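Local coordinates for protein 2-keto-3-deoxygluconate kinase (Thermotoga maritima, PDB 2AFB) that phosphorylates 2-keto-3-deoxygluconate as a pfkB-family carbohydrate kinase of the ribokinase clan, probably with ATP as phosphate donor, at residues R140-S145 against V171-D176; V288-S293 against C320-I325. All coordinates share one frame; numbering follows the deposited sequence.

Contact 1: residues R140-S145 against V171-D176; sequences RWFHFS and VTVSCD
W141-S145 and T172-D176 run as neighbouring parallel strands, their axes 4.7 Å apart and 20° from alignment, with W141 paired to T172 and each later residue to the next. The register is set by four backbone bonds, from F142 N to T172 O, S174 N to F142 O, F144 N to S174 O and D176 N to F144 O; F142 thus spends both its N and its O on the other strand, as does F144. On the face carrying W141, H143 and S174, two rings converge on one hydroxyl. W141 NE1 donates to S174 OG at 3.0 Å, nearly straight (175° at the hydrogen) and in the indole plane, while H143 ND1 forms a short hydrogen bond of 2.5 Å with S174 OG. The benzo part of the same indole lies across T172, whose CG2 stands 3.6 Å from the centroid of the six-membered ring in a CH-pi contact. With an alanine in place of W141, S174 OG would lose an N-H partner and T172 CG2 its ring face, which would probably open a gap toward I299 and L303 of helix 290-304. The reverse face is apolar. F144 swings its ring toward the partner strand (chi1 68°), where C175 CB lies over one face, C175 SG, oblique to the ring, makes a sulfur-aromatic contact, 3.6 Å from F144 CE2, and V173 CG1 meets F144 CE1 at the edge, 3.9 Å away. L159 and L163 of helix 155-169, the connection of this beta-alpha-beta unit, cover that side. The chemistry therefore divides by face: on one, a buried hydroxyl gripped by two ring nitrogens, which probably limits the rotation of both rings; on the other, carbon and sulfur packing that seats the crossover helix.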
ATOM      1  N   ARG A 140      36.396   7.466  21.813  1.00 27.60           N
ATOM      2  CA  ARG A 140      37.574   7.344  20.947  1.00 30.34           C
ATOM      3  C   ARG A 140      37.451   8.323  19.781  1.00 31.13           C
ATOM      4  O   ARG A 140      38.435   8.610  19.089  1.00 32.25           O
ATOM      5  CB  ARG A 140      37.698   5.932  20.381  1.00 30.17           C
ATOM      6  CG  ARG A 140      37.375   4.813  21.360  1.00 39.62           C
ATOM      7  CD  ARG A 140      38.589   4.212  22.003  1.00 46.25           C
ATOM      8  NE  ARG A 140      39.150   3.081  21.248  1.00 54.96           N
ATOM      9  CZ  ARG A 140      39.242   1.805  21.668  1.00 56.05           C
ATOM     10  NH1 ARG A 140      38.768   1.385  22.850  1.00 52.20           N
ATOM     11  NH2 ARG A 140      39.821   0.917  20.874  1.00 51.29           N
ATOM     12  N   TRP A 141      36.241   8.846  19.574  1.00 26.26           N
ATOM     13  CA  TRP A 141      35.939   9.641  18.376  1.00 24.76           C
ATOM     14  C   TRP A 141      34.724  10.518  18.556  1.00 25.39           C
ATOM     15  O   TRP A 141      33.785  10.121  19.215  1.00 23.62           O
ATOM     16  CB  TRP A 141      35.680   8.734  17.168  1.00 21.05           C
ATOM     17  CG  TRP A 141      35.961   9.377  15.859  1.00 17.79           C
ATOM     18  CD1 TRP A 141      35.179  10.294  15.213  1.00 24.67           C
ATOM     19  CD2 TRP A 141      37.095   9.149  14.998  1.00 21.82           C
ATOM     20  NE1 TRP A 141      35.747  10.647  14.020  1.00 26.30           N
ATOM     21  CE2 TRP A 141      36.908   9.934  13.846  1.00 23.28           C
ATOM     22  CE3 TRP A 141      38.181   8.286  15.045  1.00 19.86           C
ATOM     23  CZ2 TRP A 141      37.804   9.928  12.777  1.00 24.06           C
ATOM     24  CZ3 TRP A 141      39.117   8.307  13.993  1.00 23.52           C
ATOM     25  CH2 TRP A 141      38.922   9.124  12.887  1.00 24.86           C
ATOM     26  N   PHE A 142      34.820  11.724  17.970  1.00 27.10           N
ATOM     27  CA  PHE A 142      33.757  12.721  17.880  1.00 25.51           C
ATOM     28  C   PHE A 142      33.652  13.291  16.455  1.00 24.56           C
ATOM     29  O   PHE A 142      34.636  13.731  15.842  1.00 25.32           O
ATOM     30  CB  PHE A 142      33.987  13.862  18.849  1.00 22.93           C
ATOM     31  CG  PHE A 142      32.921  14.887  18.808  1.00 25.27           C
ATOM     32  CD1 PHE A 142      31.668  14.601  19.262  1.00 24.31           C
ATOM     33  CD2 PHE A 142      33.155  16.140  18.254  1.00 28.17           C
ATOM     34  CE1 PHE A 142      30.673  15.565  19.214  1.00 23.28           C
ATOM     35  CE2 PHE A 142      32.141  17.099  18.191  1.00 26.37           C
ATOM     36  CZ  PHE A 142      30.928  16.823  18.690  1.00 23.89           C
ATOM     37  N   HIS A 143      32.441  13.250  15.952  1.00 25.46           N
ATOM     38  CA  HIS A 143      32.113  13.676  14.596  1.00 27.36           C
ATOM     39  C   HIS A 143      31.009  14.744  14.554  1.00 26.08           C
ATOM     40  O   HIS A 143      30.005  14.602  15.240  1.00 29.45           O
ATOM     41  CB  HIS A 143      31.696  12.471  13.731  1.00 28.08           C
ATOM     42  CG  HIS A 143      31.358  12.861  12.338  1.00 23.36           C
ATOM     43  ND1 HIS A 143      32.320  13.220  11.424  1.00 22.69           N
ATOM     44  CD2 HIS A 143      30.159  13.058  11.735  1.00 22.15           C
ATOM     45  CE1 HIS A 143      31.728  13.561  10.293  1.00 26.59           C
ATOM     46  NE2 HIS A 143      30.415  13.504  10.471  1.00 20.59           N
ATOM     47  N   PHE A 144      31.210  15.802  13.742  1.00 26.48           N
ATOM     48  CA  PHE A 144      30.183  16.836  13.488  1.00 25.06           C
ATOM     49  C   PHE A 144      30.246  17.222  12.034  1.00 26.52           C
ATOM     50  O   PHE A 144      31.212  16.847  11.339  1.00 24.48           O
ATOM     51  CB  PHE A 144      30.314  18.105  14.394  1.00 23.72           C
ATOM     52  CG  PHE A 144      31.548  18.968  14.127  1.00 24.99           C
ATOM     53  CD1 PHE A 144      32.816  18.565  14.554  1.00 26.01           C
ATOM     54  CD2 PHE A 144      31.430  20.191  13.479  1.00 30.26           C
ATOM     55  CE1 PHE A 144      33.927  19.365  14.311  1.00 27.78           C
ATOM     56  CE2 PHE A 144      32.505  20.966  13.223  1.00 27.84           C
ATOM     57  CZ  PHE A 144      33.766  20.558  13.634  1.00 28.94           C
ATOM     58  N   SER A 145      29.192  17.913  11.555  1.00 24.49           N
ATOM     59  CA  SER A 145      29.212  18.468  10.209  1.00 25.63           C
ATOM     60  C   SER A 145      28.864  19.957  10.163  1.00 26.75           C
ATOM     61  O   SER A 145      28.237  20.493  11.091  1.00 22.85           O
ATOM     62  CB  SER A 145      28.285  17.693   9.300  1.00 24.07           C
ATOM     63  OG  SER A 145      27.047  18.352   9.202  1.00 26.63           O
ATOM     64  N   VAL A 171      40.329  13.235  22.373  1.00 26.09           N
ATOM     65  CA  VAL A 171      39.410  12.529  21.503  1.00 27.00           C
ATOM     66  C   VAL A 171      39.668  12.953  20.044  1.00 28.21           C
ATOM     67  O   VAL A 171      39.792  14.144  19.768  1.00 30.85           O
ATOM     68  CB  VAL A 171      37.967  12.856  21.927  1.00 28.51           C
ATOM     69  CG1 VAL A 171      36.920  12.202  20.990  1.00 23.34           C
ATOM     70  CG2 VAL A 171      37.742  12.434  23.364  1.00 30.79           C
ATOM     71  N   THR A 172      39.736  11.983  19.120  1.00 28.04           N
ATOM     72  CA  THR A 172      39.849  12.258  17.699  1.00 24.59           C
ATOM     73  C   THR A 172      38.576  12.882  17.203  1.00 25.94           C
ATOM     74  O   THR A 172      37.478  12.416  17.544  1.00 26.32           O
ATOM     75  CB  THR A 172      40.156  11.010  16.855  1.00 26.39           C
ATOM     76  OG1 THR A 172      41.380  10.417  17.317  1.00 23.07           O
ATOM     77  CG2 THR A 172      40.354  11.429  15.404  1.00 24.66           C
ATOM     78  N   VAL A 173      38.752  13.947  16.412  1.00 24.68           N
ATOM     79  CA  VAL A 173      37.679  14.779  15.926  1.00 27.49           C
ATOM     80  C   VAL A 173      37.678  14.771  14.397  1.00 29.10           C
ATOM     81  O   VAL A 173      38.684  15.088  13.766  1.00 26.34           O
ATOM     82  CB  VAL A 173      37.806  16.238  16.428  1.00 25.17           C
ATOM     83  CG1 VAL A 173      36.853  17.151  15.719  1.00 28.84           C
ATOM     84  CG2 VAL A 173      37.604  16.325  17.935  1.00 30.41           C
ATOM     85  N   SER A 174      36.531  14.394  13.821  1.00 27.77           N
ATOM     86  CA  SER A 174      36.277  14.580  12.414  1.00 25.41           C
ATOM     87  C   SER A 174      35.161  15.622  12.167  1.00 25.06           C
ATOM     88  O   SER A 174      34.249  15.837  12.988  1.00 20.49           O
ATOM     89  CB  SER A 174      35.931  13.240  11.741  1.00 25.20           C
ATOM     90  OG  SER A 174      34.700  12.754  12.211  1.00 27.09           O
ATOM     91  N   CYS A 175      35.247  16.232  10.989  1.00 27.48           N
ATOM     92  CA  CYS A 175      34.254  17.160  10.479  1.00 27.19           C
ATOM     93  C   CYS A 175      33.990  16.874   8.998  1.00 25.79           C
ATOM     94  O   CYS A 175      34.918  16.837   8.209  1.00 29.32           O
ATOM     95  CB  CYS A 175      34.760  18.593  10.619  1.00 24.78           C
ATOM     96  SG  CYS A 175      33.659  19.893   9.974  1.00 30.16           S
ATOM     97  N   ASP A 176      32.736  16.675   8.642  1.00 25.80           N
ATOM     98  CA  ASP A 176      32.297  16.743   7.242  1.00 28.70           C
ATOM     99  C   ASP A 176      31.774  18.170   6.974  1.00 28.73           C
ATOM    100  O   ASP A 176      30.789  18.577   7.550  1.00 28.27           O
ATOM    101  CB  ASP A 176      31.181  15.702   6.978  1.00 26.07           C
ATOM    102  CG  ASP A 176      30.739  15.629   5.491  1.00 35.97           C
ATOM    103  OD1 ASP A 176      30.971  16.608   4.709  1.00 31.88           O
ATOM    104  OD2 ASP A 176      30.137  14.575   5.122  1.00 42.40           O
TER

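Contact 2: residues V288-S293 against C320-I325; sequences VGAGDS and CLKHTI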
ATOM      1  N   VAL A 288      20.344   9.722  -0.791  1.00 30.62           N
ATOM      2  CA  VAL A 288      20.402  10.381   0.519  1.00 31.67           C
ATOM      3  C   VAL A 288      21.233   9.528   1.504  1.00 28.20           C
ATOM      4  O   VAL A 288      21.054   8.310   1.595  1.00 31.07           O
ATOM      5  CB  VAL A 288      18.998  10.702   1.118  1.00 30.64           C
ATOM      6  CG1 VAL A 288      19.141  11.375   2.496  1.00 32.62           C
ATOM      7  CG2 VAL A 288      18.249  11.640   0.165  1.00 35.15           C
ATOM      8  N   GLY A 289      22.137  10.183   2.226  1.00 29.52           N
ATOM      9  CA  GLY A 289      23.001   9.481   3.218  1.00 31.15           C
ATOM     10  C   GLY A 289      24.313   8.935   2.667  1.00 31.16           C
ATOM     11  O   GLY A 289      25.144   8.422   3.428  1.00 33.63           O
ATOM     12  N   ALA A 290      24.534   9.051   1.361  1.00 29.43           N
ATOM     13  CA  ALA A 290      25.692   8.359   0.753  1.00 30.93           C
ATOM     14  C   ALA A 290      27.017   8.968   1.243  1.00 29.95           C
ATOM     15  O   ALA A 290      27.944   8.263   1.691  1.00 29.83           O
ATOM     16  CB  ALA A 290      25.592   8.414  -0.764  1.00 31.68           C
ATOM     17  N   GLY A 291      27.070  10.292   1.226  1.00 29.57           N
ATOM     18  CA  GLY A 291      28.188  11.023   1.841  1.00 28.59           C
ATOM     19  C   GLY A 291      28.373  10.700   3.300  1.00 30.23           C
ATOM     20  O   GLY A 291      29.510  10.663   3.795  1.00 30.05           O
ATOM     21  N   ASP A 292      27.264  10.473   4.029  1.00 30.19           N
ATOM     22  CA  ASP A 292      27.395  10.190   5.463  1.00 28.46           C
ATOM     23  C   ASP A 292      27.929   8.809   5.700  1.00 26.47           C
ATOM     24  O   ASP A 292      28.632   8.613   6.651  1.00 29.91           O
ATOM     25  CB  ASP A 292      26.085  10.421   6.230  1.00 29.51           C
ATOM     26  CG  ASP A 292      25.444  11.773   5.862  1.00 33.98           C
ATOM     27  OD1 ASP A 292      26.176  12.793   5.889  1.00 36.45           O
ATOM     28  OD2 ASP A 292      24.236  11.795   5.532  1.00 37.96           O
ATOM     29  N   SER A 293      27.571   7.845   4.857  1.00 23.77           N
ATOM     30  CA  SER A 293      28.114   6.535   4.949  1.00 26.49           C
ATOM     31  C   SER A 293      29.606   6.529   4.578  1.00 25.13           C
ATOM     32  O   SER A 293      30.373   5.772   5.159  1.00 25.14           O
ATOM     33  CB  SER A 293      27.294   5.549   4.114  1.00 26.19           C
ATOM     34  OG  SER A 293      27.442   5.816   2.738  1.00 29.86           O
ATOM     35  N   CYS A 320      28.926   3.675  -1.973  1.00 23.48           N
ATOM     36  CA  CYS A 320      28.257   3.135  -3.162  1.00 24.65           C
ATOM     37  C   CYS A 320      26.996   2.332  -2.814  1.00 26.23           C
ATOM     38  O   CYS A 320      25.916   2.549  -3.360  1.00 25.97           O
ATOM     39  CB  CYS A 320      29.215   2.254  -3.973  1.00 26.80           C
ATOM     40  SG  CYS A 320      28.440   1.345  -5.360  1.00 24.58           S
ATOM     41  N   LEU A 321      27.146   1.391  -1.902  1.00 28.66           N
ATOM     42  CA  LEU A 321      26.027   0.544  -1.472  1.00 25.45           C
ATOM     43  C   LEU A 321      24.892   1.337  -0.843  1.00 25.83           C
ATOM     44  O   LEU A 321      23.719   1.035  -1.088  1.00 24.24           O
ATOM     45  CB  LEU A 321      26.494  -0.577  -0.548  1.00 26.43           C
ATOM     46  CG  LEU A 321      27.322  -1.702  -1.210  1.00 25.37           C
ATOM     47  CD1 LEU A 321      28.055  -2.531  -0.185  1.00 35.86           C
ATOM     48  CD2 LEU A 321      26.458  -2.631  -2.050  1.00 29.15           C
ATOM     49  N   LYS A 322      25.194   2.369  -0.074  1.00 25.62           N
ATOM     50  CA  LYS A 322      24.126   3.191   0.485  1.00 27.35           C
ATOM     51  C   LYS A 322      23.185   3.672  -0.642  1.00 28.22           C
ATOM     52  O   LYS A 322      21.983   3.704  -0.456  1.00 27.59           O
ATOM     53  CB  LYS A 322      24.684   4.409   1.281  1.00 29.67           C
ATOM     54  CG  LYS A 322      23.635   5.386   1.838  1.00 26.02           C
ATOM     55  CD  LYS A 322      22.497   4.702   2.597  1.00 31.69           C
ATOM     56  CE  LYS A 322      21.171   5.480   2.604  1.00 30.90           C
ATOM     57  NZ  LYS A 322      20.402   5.643   1.310  1.00 24.05           N
ATOM     58  N   HIS A 323      23.726   3.986  -1.816  1.00 25.17           N
ATOM     59  CA  HIS A 323      22.913   4.519  -2.924  1.00 25.21           C
ATOM     60  C   HIS A 323      21.785   3.534  -3.293  1.00 25.96           C
ATOM     61  O   HIS A 323      20.827   3.926  -3.979  1.00 23.67           O
ATOM     62  CB  HIS A 323      23.731   4.752  -4.175  1.00 26.69           C
ATOM     63  CG  HIS A 323      24.618   5.962  -4.160  1.00 27.23           C
ATOM     64  ND1 HIS A 323      25.851   5.988  -3.528  1.00 25.37           N
ATOM     65  CD2 HIS A 323      24.496   7.147  -4.793  1.00 32.94           C
ATOM     66  CE1 HIS A 323      26.437   7.147  -3.764  1.00 28.41           C
ATOM     67  NE2 HIS A 323      25.625   7.883  -4.504  1.00 27.51           N
ATOM     68  N   THR A 324      21.903   2.268  -2.841  1.00 21.13           N
ATOM     69  CA  THR A 324      20.977   1.161  -3.211  1.00 23.60           C
ATOM     70  C   THR A 324      19.900   0.886  -2.176  1.00 23.61           C
ATOM     71  O   THR A 324      19.012   0.026  -2.402  1.00 24.51           O
ATOM     72  CB  THR A 324      21.739  -0.203  -3.459  1.00 20.53           C
ATOM     73  OG1 THR A 324      22.267  -0.694  -2.226  1.00 27.15           O
ATOM     74  CG2 THR A 324      22.917   0.010  -4.423  1.00 31.19           C
ATOM     75  N   ILE A 325      20.008   1.571  -1.051  1.00 25.34           N
ATOM     76  CA  ILE A 325      19.196   1.309   0.158  1.00 26.93           C
ATOM     77  C   ILE A 325      18.259   2.498   0.448  1.00 28.64           C
ATOM     78  O   ILE A 325      18.760   3.598   0.699  1.00 27.62           O
ATOM     79  CB  ILE A 325      20.131   1.042   1.347  1.00 26.33           C
ATOM     80  CG1 ILE A 325      20.955  -0.213   1.088  1.00 30.13           C
ATOM     81  CG2 ILE A 325      19.428   0.795   2.671  1.00 22.30           C
ATOM     82  CD1 ILE A 325      22.074  -0.325   2.076  1.00 33.05           C
TER
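K322 NZ is gripped by several carbonyl oxygens: it donates to V288 O across the contact at 2.8 Å and to I325 O, in its own turn, at 2.7 Å. G327 O takes a further bond, and D286 O a weak one. Two bends in the lysine chain, at chi2 (49°) and chi4 (68°), bring the ammonium group back to these carbonyls, and on the way K322 CG passes 3.7 Å from G289 C. G289, at the N-cap position of helix 290-304, has a positive phi of 89°; a beta carbon there would collide with the carbonyl oxygen of V288 and come too close to K322 CE. Beside it, A290 CB sits over one face of the H323 imidazole, 3.7 Å from the ring centroid. That ring is held at both nitrogens, ND1 by S319 O and NE2 by R254 NH1. S293 OG turns back to A290 O at 2.7 Å and packs against K322 CB. G289-D292 spell the GAGD signature, which in relatives forms the anion hole at the phosphoryl-transfer site. The carbonyl oxygens gathered at K322 NZ would favour a charged ammonium, tying the loop before helix 290-304 to the K322-I325 turn.

In the fold
Contact 1 lies within the central sheet and contact 2 at the start of helix 290-304, where it meets helix 308-322, their centres about 20 Å apart and on opposite sides of the chain's centre. Helix 290-304 spans the gap: its first turn belongs to contact 2, while I299, S302 and L303 further along cover W141 of contact 1. The two meet where strand 172-176 ends, D176 OD2 packing 4.2 Å from G291 O. This places the C-terminal end of that strand beside the GAGD helix start, consistent with the active-site cleft of ribokinase relatives. Bound nickel lies about 9 Å from the R140 side chain and about 13 Å from that of K322; its site uses H12, apparently of the purification tag, and so does not mark the active site.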